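Local coordinates for protein glucose-1-phosphate thymidylyltransferase (Bacillus anthracis, PDB 4ECM) that catalyses the reversible transfer of a thymidylyl group from dTTP to glucose-1-phosphate, giving dTDP-glucose and pyrophosphate, on the pathway to dTDP-L-rhamnose, at residues 50-55 against 255-260; 131-136 against 239-244; 154-159 against 233-238. One frame throughout, in Å; residues are numbered along the deposited sequence.

Contact 1. Residues 50-55 against 255-260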
loop_
_atom_site.group_PDB
_atom_site.type_symbol
_atom_site.label_atom_id
_atom_site.label_comp_id
_atom_site.label_asym_id
_atom_site.label_seq_id
_atom_site.Cartn_x
_atom_site.Cartn_y
_atom_site.Cartn_z
ATOM N N LEU A 50 -15.187 3.692 0.958
ATOM C CA LEU A 50 -15.613 4.680 1.949
ATOM C C LEU A 50 -16.819 4.132 2.723
ATOM O O LEU A 50 -17.595 3.323 2.209
ATOM C CB LEU A 50 -15.995 5.999 1.278
ATOM C CG LEU A 50 -14.883 6.746 0.531
ATOM C CD1 LEU A 50 -15.441 8.053 -0.068
ATOM C CD2 LEU A 50 -13.697 7.041 1.447
ATOM N N PRO A 51 -16.993 4.571 3.960
ATOM C CA PRO A 51 -18.113 4.069 4.732
ATOM C C PRO A 51 -19.491 4.458 4.203
ATOM O O PRO A 51 -19.691 5.596 3.743
ATOM C CB PRO A 51 -17.928 4.748 6.102
ATOM C CG PRO A 51 -16.539 5.153 6.146
ATOM C CD PRO A 51 -16.109 5.427 4.758
ATOM N N VAL A 52 -20.408 3.490 4.262
ATOM C CA VAL A 52 -21.830 3.687 4.010
ATOM C C VAL A 52 -22.492 2.900 5.152
ATOM O O VAL A 52 -22.668 1.667 5.079
ATOM C CB VAL A 52 -22.281 3.202 2.647
ATOM C CG1 VAL A 52 -23.814 3.234 2.566
ATOM C CG2 VAL A 52 -21.634 4.080 1.521
ATOM N N GLY A 53 -22.832 3.601 6.224
ATOM C CA GLY A 53 -23.339 2.918 7.405
ATOM C C GLY A 53 -22.110 2.362 8.103
ATOM O O GLY A 53 -21.070 3.029 8.177
ATOM N N ARG A 54 -22.215 1.132 8.601
ATOM C CA ARG A 54 -21.107 0.520 9.327
ATOM C C ARG A 54 -20.262 -0.413 8.462
ATOM O O ARG A 54 -19.485 -1.196 8.987
ATOM C CB ARG A 54 -21.602 -0.174 10.623
ATOM C CG ARG A 54 -22.542 -1.362 10.441
ATOM C CD ARG A 54 -23.159 -1.881 11.787
ATOM N NE ARG A 54 -23.813 -0.824 12.582
ATOM C CZ ARG A 54 -23.489 -0.469 13.830
ATOM N NH1 ARG A 54 -22.548 -1.121 14.512
ATOM N NH2 ARG A 54 -24.151 0.524 14.424
ATOM N N TYR A 55 -20.376 -0.296 7.139
ATOM C CA TYR A 55 -19.595 -1.107 6.227
ATOM C C TYR A 55 -19.020 -0.237 5.120
ATOM O O TYR A 55 -19.544 0.843 4.834
ATOM C CB TYR A 55 -20.454 -2.201 5.582
ATOM C CG TYR A 55 -21.152 -3.076 6.587
ATOM C CD1 TYR A 55 -20.459 -4.060 7.274
ATOM C CD2 TYR A 55 -22.491 -2.902 6.874
ATOM C CE1 TYR A 55 -21.081 -4.854 8.202
ATOM C CE2 TYR A 55 -23.119 -3.691 7.792
ATOM C CZ TYR A 55 -22.412 -4.673 8.458
ATOM O OH TYR A 55 -23.050 -5.475 9.389
ATOM N N ALA A 255 -26.922 7.896 6.066
ATOM C CA ALA A 255 -28.066 8.025 6.965
ATOM C C ALA A 255 -29.057 6.890 6.701
ATOM O O ALA A 255 -29.534 6.253 7.630
ATOM C CB ALA A 255 -28.757 9.395 6.813
ATOM N N LEU A 256 -29.356 6.643 5.432
ATOM C CA LEU A 256 -30.281 5.574 5.063
ATOM C C LEU A 256 -29.814 4.183 5.480
ATOM O O LEU A 256 -30.636 3.312 5.757
ATOM C CB LEU A 256 -30.508 5.572 3.545
ATOM C CG LEU A 256 -31.384 6.720 3.015
ATOM C CD1 LEU A 256 -31.405 6.802 1.468
ATOM C CD2 LEU A 256 -32.809 6.564 3.565
ATOM N N ALA A 257 -28.495 4.004 5.550
ATOM C CA ALA A 257 -27.885 2.715 5.819
ATOM C C ALA A 257 -27.624 2.382 7.269
ATOM O O ALA A 257 -27.127 1.292 7.539
ATOM C CB ALA A 257 -26.537 2.619 5.047
ATOM N N ARG A 258 -27.975 3.271 8.196
ATOM C CA ARG A 258 -27.609 3.094 9.612
ATOM C C ARG A 258 -27.905 1.727 10.219
ATOM O O ARG A 258 -27.064 1.171 10.901
ATOM C CB ARG A 258 -28.276 4.158 10.497
ATOM C CG ARG A 258 -27.827 4.112 11.970
ATOM C CD ARG A 258 -28.738 4.967 12.863
ATOM N NE ARG A 258 -30.060 4.362 12.972
ATOM C CZ ARG A 258 -31.135 4.953 13.489
ATOM N NH1 ARG A 258 -31.072 6.191 13.944
ATOM N NH2 ARG A 258 -32.291 4.306 13.520
ATOM N N ASP A 259 -29.092 1.191 9.982
ATOM C CA ASP A 259 -29.480 -0.077 10.607
ATOM C C ASP A 259 -29.231 -1.311 9.767
ATOM O O ASP A 259 -29.672 -2.406 10.124
ATOM C CB ASP A 259 -30.945 -0.006 11.031
ATOM C CG ASP A 259 -31.200 1.110 12.036
ATOM O OD1 ASP A 259 -30.308 1.403 12.867
ATOM O OD2 ASP A 259 -32.295 1.702 11.991
ATOM N N ILE A 260 -28.521 -1.161 8.658
ATOM C CA ILE A 260 -28.209 -2.310 7.822
ATOM C C ILE A 260 -27.160 -3.163 8.538
ATOM O O ILE A 260 -26.089 -2.673 8.907
ATOM C CB ILE A 260 -27.739 -1.896 6.416
ATOM C CG1 ILE A 260 -28.914 -1.286 5.629
ATOM C CG2 ILE A 260 -27.172 -3.108 5.651
ATOM C CD1 ILE A 260 -28.500 -0.623 4.328
HETATM O O HOH W 1 -24.877 -0.214 8.177
HETATM O O HOH W 2 -24.684 2.044 12.010
#
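A257, which follows L256, turns its CB toward V52 and meets that residue's CG1 at 3.7 Å. V52 CG1 lies anti to the backbone N (chi1 171°), which carries this methyl to the alanine. The A257 carbonyl serves two bonds: its O takes I260 N, closing a type I turn over 257-260, and accepts from a water that also donates to I260 O and receives R54 N. No direct hydrogen bond joins the two segments, so this water stitches one turn to the other. Next comes R258, whose O accepts from a second water at 2.8 Å; the weak link from that water to R54 NH2 is doubtful. R258 grips D259 side-on, NE to OD1 and NH2 to OD2, both at 3.0 Å. At I260 the carbonyl O lies 3.3 Å from Y55 CE2, at the ring edge and near its plane, while the Y55 hydroxyl bonds F262 N. On the other side of the contact a type II' turn runs from V52 to Y55, with G53 at positive phi. Around this junction, V52 packs on L250 and A253 of helix 247-256 and on M57 of helix 57-67, whose H60 touches A257 and I260.

Contact 2. Residues 131-136 against 239-244. With DAU (2'deoxy-thymidine-5'-diphospho-alpha-D-glucose), chain B.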
loop_
_atom_site.group_PDB
_atom_site.type_symbol
_atom_site.label_atom_id
_atom_site.label_comp_id
_atom_site.label_asym_id
_atom_site.label_seq_id
_atom_site.Cartn_x
_atom_site.Cartn_y
_atom_site.Cartn_z
ATOM N N GLY A 131 -20.980 0.018 -8.158
ATOM C CA GLY A 131 -20.564 0.030 -6.762
ATOM C C GLY A 131 -21.110 1.117 -5.881
ATOM O O GLY A 131 -21.236 0.921 -4.671
ATOM N N ASP A 132 -21.434 2.269 -6.461
ATOM C CA ASP A 132 -21.936 3.394 -5.657
ATOM C C ASP A 132 -23.461 3.466 -5.577
ATOM O O ASP A 132 -23.985 4.469 -5.128
ATOM C CB ASP A 132 -21.335 4.735 -6.144
ATOM C CG ASP A 132 -21.863 5.179 -7.521
ATOM O OD1 ASP A 132 -22.660 4.447 -8.129
ATOM O OD2 ASP A 132 -21.465 6.276 -7.986
ATOM N N ASN A 133 -24.164 2.414 -6.029
ATOM C CA ASN A 133 -25.622 2.347 -5.937
ATOM C C ASN A 133 -26.041 1.600 -4.677
ATOM O O ASN A 133 -25.782 0.385 -4.535
ATOM C CB ASN A 133 -26.244 1.670 -7.163
ATOM C CG ASN A 133 -26.425 2.628 -8.354
ATOM O OD1 ASN A 133 -27.481 2.634 -8.976
ATOM N ND2 ASN A 133 -25.416 3.458 -8.639
ATOM N N ILE A 134 -26.693 2.319 -3.763
ATOM C CA ILE A 134 -27.118 1.753 -2.483
ATOM C C ILE A 134 -28.630 1.788 -2.450
ATOM O O ILE A 134 -29.233 2.828 -2.718
ATOM C CB ILE A 134 -26.530 2.557 -1.300
ATOM C CG1 ILE A 134 -25.025 2.790 -1.511
ATOM C CG2 ILE A 134 -26.863 1.888 0.054
ATOM C CD1 ILE A 134 -24.159 1.516 -1.608
ATOM N N PHE A 135 -29.243 0.654 -2.115
ATOM C CA PHE A 135 -30.695 0.545 -2.134
ATOM C C PHE A 135 -31.211 -0.522 -1.179
ATOM O O PHE A 135 -30.465 -1.430 -0.803
ATOM C CB PHE A 135 -31.151 0.253 -3.560
ATOM C CG PHE A 135 -30.518 -0.951 -4.157
ATOM C CD1 PHE A 135 -31.191 -2.155 -4.202
ATOM C CD2 PHE A 135 -29.233 -0.891 -4.678
ATOM C CE1 PHE A 135 -30.598 -3.271 -4.749
ATOM C CE2 PHE A 135 -28.633 -2.006 -5.204
ATOM C CZ PHE A 135 -29.313 -3.199 -5.249
ATOM N N SER A 136 -32.492 -0.419 -0.802
ATOM C CA SER A 136 -33.108 -1.365 0.152
ATOM C C SER A 136 -33.715 -2.650 -0.436
ATOM O O SER A 136 -33.762 -3.666 0.238
ATOM C CB SER A 136 -34.179 -0.661 0.993
ATOM O OG SER A 136 -35.212 -0.131 0.185
ATOM N N GLY A 239 -38.507 0.124 -2.572
ATOM C CA GLY A 239 -37.972 0.872 -1.434
ATOM C C GLY A 239 -37.106 2.044 -1.851
ATOM O O GLY A 239 -37.271 2.583 -2.948
ATOM N N TRP A 240 -36.145 2.413 -1.005
ATOM C CA TRP A 240 -35.284 3.525 -1.325
ATOM C C TRP A 240 -34.065 3.130 -2.137
ATOM O O TRP A 240 -33.650 1.958 -2.183
ATOM C CB TRP A 240 -34.863 4.282 -0.049
ATOM C CG TRP A 240 -34.193 3.455 1.010
ATOM C CD1 TRP A 240 -34.787 2.919 2.122
ATOM C CD2 TRP A 240 -32.806 3.104 1.093
ATOM N NE1 TRP A 240 -33.863 2.243 2.876
ATOM C CE2 TRP A 240 -32.638 2.339 2.269
ATOM C CE3 TRP A 240 -31.692 3.354 0.289
ATOM C CZ2 TRP A 240 -31.403 1.817 2.654
ATOM C CZ3 TRP A 240 -30.465 2.837 0.671
ATOM C CH2 TRP A 240 -30.327 2.080 1.846
ATOM N N TRP A 241 -33.500 4.147 -2.774
ATOM C CA TRP A 241 -32.342 4.005 -3.624
ATOM C C TRP A 241 -31.598 5.321 -3.707
ATOM O O TRP A 241 -32.203 6.395 -3.789
ATOM C CB TRP A 241 -32.765 3.623 -5.040
ATOM C CG TRP A 241 -31.642 3.671 -6.052
ATOM C CD1 TRP A 241 -30.738 2.687 -6.317
ATOM C CD2 TRP A 241 -31.313 4.754 -6.927
ATOM N NE1 TRP A 241 -29.864 3.086 -7.300
ATOM C CE2 TRP A 241 -30.196 4.346 -7.698
ATOM C CE3 TRP A 241 -31.867 6.016 -7.157
ATOM C CZ2 TRP A 241 -29.603 5.164 -8.649
ATOM C CZ3 TRP A 241 -31.286 6.830 -8.125
ATOM C CH2 TRP A 241 -30.160 6.399 -8.856
ATOM N N THR A 242 -30.282 5.239 -3.707
ATOM C CA THR A 242 -29.488 6.424 -3.885
ATOM C C THR A 242 -28.136 6.083 -4.469
ATOM O O THR A 242 -27.618 4.968 -4.297
ATOM C CB THR A 242 -29.205 7.149 -2.562
ATOM O OG1 THR A 242 -28.525 8.384 -2.842
ATOM C CG2 THR A 242 -28.321 6.281 -1.631
ATOM N N ASP A 243 -27.585 7.021 -5.219
ATOM C CA ASP A 243 -26.237 6.873 -5.656
ATOM C C ASP A 243 -25.441 7.385 -4.456
ATOM O O ASP A 243 -25.986 7.961 -3.493
ATOM C CB ASP A 243 -25.917 7.753 -6.858
ATOM C CG ASP A 243 -25.893 9.226 -6.492
ATOM O OD1 ASP A 243 -26.966 9.765 -6.214
ATOM O OD2 ASP A 243 -24.811 9.835 -6.487
ATOM N N ALA A 244 -24.157 7.143 -4.471
ATOM C CA ALA A 244 -23.297 7.671 -3.399
ATOM C C ALA A 244 -22.059 8.348 -3.943
ATOM O O ALA A 244 -21.027 8.318 -3.301
ATOM C CB ALA A 244 -22.919 6.556 -2.439
HETATM O O6 DAU B . -26.268 5.883 -10.534
HETATM C C6 DAU B . -27.130 5.571 -11.630
HETATM C C5 DAU B . -26.569 6.175 -12.909
HETATM O O5 DAU B . -25.242 5.682 -13.066
HETATM C C4 DAU B . -27.429 5.823 -14.128
HETATM O O4 DAU B . -28.729 6.389 -14.012
HETATM C C3 DAU B . -26.805 6.307 -15.434
HETATM O O3 DAU B . -27.606 5.829 -16.537
HETATM C C2 DAU B . -25.374 5.762 -15.514
HETATM O O2 DAU B . -24.691 6.272 -16.674
HETATM C C1 DAU B . -24.580 6.114 -14.262
HETATM O O1 DAU B . -24.380 7.523 -14.221
HETATM P P2 DAU B . -23.162 8.160 -13.374
HETATM O O3P DAU B . -23.474 8.146 -11.896
HETATM O O4P DAU B . -22.779 9.437 -14.068
HETATM O OPP DAU B . -21.992 7.065 -13.588
HETATM P P DAU B . -20.541 7.219 -12.913
HETATM O O1P DAU B . -20.684 7.926 -11.586
HETATM O O2P DAU B . -19.606 7.734 -13.947
HETATM O "O5'" DAU B . -20.151 5.690 -12.579
HETATM C "C5'" DAU B . -20.836 5.012 -11.546
HETATM C "C4'" DAU B . -20.126 3.755 -11.044
HETATM O "O4'" DAU B . -19.566 2.948 -12.078
HETATM C "C3'" DAU B . -19.029 4.051 -10.044
HETATM O "O3'" DAU B . -19.344 3.265 -8.890
HETATM C "C2'" DAU B . -17.746 3.580 -10.683
HETATM C "C1'" DAU B . -18.203 2.678 -11.820
HETATM N N11 DAU B . -17.562 2.907 -13.125
HETATM C C61 DAU B . -17.667 4.197 -13.705
HETATM C C51 DAU B . -16.828 4.578 -14.734
HETATM C C5A DAU B . -17.024 5.917 -15.415
HETATM C C21 DAU B . -16.453 2.112 -13.472
HETATM O O21 DAU B . -16.311 0.923 -12.867
HETATM N N31 DAU B . -15.614 2.452 -14.480
HETATM C C41 DAU B . -15.743 3.643 -15.121
HETATM O O41 DAU B . -14.885 3.976 -16.111
#
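A two-stranded antiparallel ribbon, 133-135 against 241-243, borders the sugar-nucleotide pocket, and at its centre I134 and T242 form a hydrogen-bonded pair. I134 N reaches T242 O at 2.9 Å and T242 N returns to I134 O at 2.8 Å. Beyond the non-hydrogen-bonded pair F135-W241, S136 N bonds W240 O, and S136 OG weakly accepts W240 N. That serine also sets CB over one face of W240, 3.6 Å from the centroid of the five-membered ring, a CH-pi contact. I134 CG2 comes to the edge of the same indole, 3.8 Å from CZ3. I134 and T242 point to the face opposite N133 and W241, and W240 also touches L256.

The N133 and W241 face forms part of the pocket occupied here by dTDP-glucose, consistent with the active site of a nucleotidyltransferase. W241 NE1 donates to N133 OD1 at 2.9 Å, with the amide oxygen in the indole plane but W241 NE1 49° out of the N133 carbonyl plane; the amide and ring planes stand 62° apart. N133 OD1 also accepts G194 N of strand 190-198. With its oxygen held by these two donors, the amide aims ND2 at the glucose, bonding O6 at 3.2 Å, and gives another bond to D132 OD1, which lies in the amide plane. The edge of W241 passes C6 of the sugar, CZ2 lying 3.9 Å from it. D132 N makes a weak bond to the deoxyribose O3', and D132 OD2 forms a salt bridge with K47, a residue of the pyrophosphate pocket.

Contact 3. Residues 154-159 against 233-238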
loop_
_atom_site.group_PDB
_atom_site.type_symbol
_atom_site.label_atom_id
_atom_site.label_comp_id
_atom_site.label_asym_id
_atom_site.label_seq_id
_atom_site.Cartn_x
_atom_site.Cartn_y
_atom_site.Cartn_z
ATOM N N LYS A 154 -32.918 -6.517 -18.502
ATOM C CA LYS A 154 -33.860 -5.932 -17.573
ATOM C C LYS A 154 -33.179 -4.791 -16.822
ATOM O O LYS A 154 -32.020 -4.901 -16.413
ATOM C CB LYS A 154 -34.370 -6.990 -16.578
ATOM C CG LYS A 154 -35.311 -6.448 -15.488
ATOM C CD LYS A 154 -35.795 -7.537 -14.519
ATOM C CE LYS A 154 -36.765 -8.563 -15.165
ATOM N NZ LYS A 154 -38.068 -8.013 -15.647
ATOM N N VAL A 155 -33.907 -3.696 -16.666
ATOM C CA VAL A 155 -33.440 -2.519 -15.941
ATOM C C VAL A 155 -34.426 -2.274 -14.811
ATOM O O VAL A 155 -35.610 -2.676 -14.904
ATOM C CB VAL A 155 -33.308 -1.270 -16.853
ATOM C CG1 VAL A 155 -32.201 -1.490 -17.878
ATOM C CG2 VAL A 155 -34.641 -0.934 -17.544
ATOM N N LEU A 156 -33.930 -1.660 -13.737
ATOM C CA LEU A 156 -34.723 -1.374 -12.544
ATOM C C LEU A 156 -34.828 0.135 -12.404
ATOM O O LEU A 156 -33.812 0.836 -12.427
ATOM C CB LEU A 156 -34.068 -1.982 -11.308
ATOM C CG LEU A 156 -33.772 -3.486 -11.393
ATOM C CD1 LEU A 156 -33.211 -4.018 -10.049
ATOM C CD2 LEU A 156 -35.010 -4.281 -11.820
ATOM N N LEU A 157 -36.057 0.624 -12.243
ATOM C CA LEU A 157 -36.336 2.061 -12.220
ATOM C C LEU A 157 -36.693 2.618 -10.848
ATOM O O LEU A 157 -37.267 1.925 -9.999
ATOM C CB LEU A 157 -37.497 2.391 -13.166
ATOM C CG LEU A 157 -37.425 1.864 -14.608
ATOM C CD1 LEU A 157 -38.658 2.339 -15.403
ATOM C CD2 LEU A 157 -36.128 2.290 -15.276
ATOM N N GLN A 158 -36.332 3.885 -10.656
ATOM C CA GLN A 158 -36.661 4.630 -9.456
ATOM C C GLN A 158 -37.141 6.005 -9.828
ATOM O O GLN A 158 -36.477 6.714 -10.573
ATOM C CB GLN A 158 -35.454 4.803 -8.550
ATOM C CG GLN A 158 -35.315 3.732 -7.526
ATOM C CD GLN A 158 -36.302 3.886 -6.361
ATOM O OE1 GLN A 158 -36.635 2.923 -5.702
ATOM N NE2 GLN A 158 -36.733 5.093 -6.106
ATOM N N SER A 159 -38.300 6.380 -9.300
ATOM C CA SER A 159 -38.838 7.711 -9.516
ATOM C C SER A 159 -38.024 8.626 -8.614
ATOM O O SER A 159 -37.878 8.344 -7.430
ATOM C CB SER A 159 -40.316 7.764 -9.155
ATOM O OG SER A 159 -40.837 9.052 -9.430
ATOM N N THR A 233 -36.892 -5.547 -20.596
ATOM C CA THR A 233 -38.015 -5.436 -19.670
ATOM C C THR A 233 -37.601 -4.512 -18.544
ATOM O O THR A 233 -36.422 -4.184 -18.404
ATOM C CB THR A 233 -38.461 -6.803 -19.063
ATOM O OG1 THR A 233 -37.395 -7.371 -18.281
ATOM C CG2 THR A 233 -38.920 -7.804 -20.182
ATOM N N TYR A 234 -38.567 -4.065 -17.747
ATOM C CA TYR A 234 -38.248 -3.241 -16.604
ATOM C C TYR A 234 -39.163 -3.508 -15.433
ATOM O O TYR A 234 -40.253 -4.066 -15.576
ATOM C CB TYR A 234 -38.330 -1.758 -16.945
ATOM C CG TYR A 234 -39.734 -1.243 -17.082
ATOM C CD1 TYR A 234 -40.386 -0.650 -16.003
ATOM C CD2 TYR A 234 -40.420 -1.355 -18.289
ATOM C CE1 TYR A 234 -41.694 -0.174 -16.126
ATOM C CE2 TYR A 234 -41.710 -0.882 -18.422
ATOM C CZ TYR A 234 -42.347 -0.294 -17.336
ATOM O OH TYR A 234 -43.631 0.167 -17.473
ATOM N N ASN A 235 -38.685 -3.098 -14.269
ATOM C CA ASN A 235 -39.449 -3.156 -13.046
ATOM C C ASN A 235 -39.189 -1.889 -12.254
ATOM O O ASN A 235 -38.074 -1.372 -12.245
ATOM C CB ASN A 235 -39.057 -4.342 -12.170
ATOM C CG ASN A 235 -39.257 -5.665 -12.845
ATOM O OD1 ASN A 235 -38.489 -6.044 -13.730
ATOM N ND2 ASN A 235 -40.249 -6.419 -12.380
ATOM N N GLU A 236 -40.226 -1.388 -11.601
ATOM C CA GLU A 236 -40.087 -0.250 -10.736
ATOM C C GLU A 236 -39.743 -0.793 -9.371
ATOM O O GLU A 236 -40.392 -1.706 -8.888
ATOM C CB GLU A 236 -41.389 0.534 -10.660
ATOM C CG GLU A 236 -41.846 1.085 -11.993
ATOM C CD GLU A 236 -43.088 1.969 -11.868
ATOM O OE1 GLU A 236 -43.135 2.829 -10.949
ATOM O OE2 GLU A 236 -43.995 1.811 -12.715
ATOM N N MET A 237 -38.716 -0.234 -8.756
ATOM C CA MET A 237 -38.283 -0.658 -7.435
ATOM C C MET A 237 -39.232 -0.160 -6.383
ATOM O O MET A 237 -39.935 0.818 -6.602
ATOM C CB MET A 237 -36.896 -0.102 -7.113
ATOM C CG MET A 237 -35.753 -0.790 -7.856
ATOM S SD MET A 237 -34.167 -0.156 -7.292
ATOM C CE MET A 237 -33.073 -1.361 -8.001
ATOM N N SER A 238 -39.290 -0.856 -5.244
ATOM C CA SER A 238 -40.257 -0.530 -4.174
ATOM C C SER A 238 -39.754 0.318 -2.992
ATOM O O SER A 238 -40.507 1.128 -2.459
ATOM C CB SER A 238 -40.849 -1.826 -3.625
ATOM O OG SER A 238 -39.818 -2.717 -3.251
#
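K154 and T233 sit side by side in a parallel strand pair, 153-159 beside 232-236, at the margin of the mixed sheet of this nucleotidyltransferase fold. From the lysine's CB, 3.5 Å from T233 OG1, the chain runs on through CG, between that hydroxyl and N235 OD1, to CD, which comes within 3.2 Å of the amide oxygen. Extended at first, it then bends at chi3 (-69°) and again at chi4, folding NZ back across the neighbouring strand. There the ammonium bonds T233 OG1 and N235 OD1, each at 2.8 Å, the second on a lone pair in the carbonyl plane. A salt bridge to E145 OE1 of helix 140-147 gives the buried ammonium a third oxygen partner, and N235 ND2 bonds that same oxygen. The backbones are joined by V155 N to T233 O, N235 N to V155 O, L157 N to N235 O and M237 N to L157 O. On the V155 and L157 face, Y234 packs CB on V155 CG2 and CD1 on L157 CD1. On the lysine's face, M237 extends beyond CG and crosses L156 at about a right angle, its CE pressing on L156 CD1 at 3.4 Å, tighter than usual van der Waals contact.

How the contacts relate
From the N terminus the chain first lays down 50-55, then 131-136 and 154-159, before the later halves arrive in reverse order: 233-238, 239-244 and 255-260. Contact 3 therefore closes the innermost loop, contact 2 encloses it, and contact 1 encloses both; none cross. The return run is continuous, strand 232-236 leading into strand 241-243 and then helix 247-256, tying the margin of the mixed sheet to the pocket ribbon and to the turn after strand 51-52. Contacts 1 and 2 touch where I260 CD1 and V52 CG1 approach W240 and I134; contacts 2 and 3 meet through Q158 against W241. Contacts 1 and 3 lie about 23 Å apart, centre to centre.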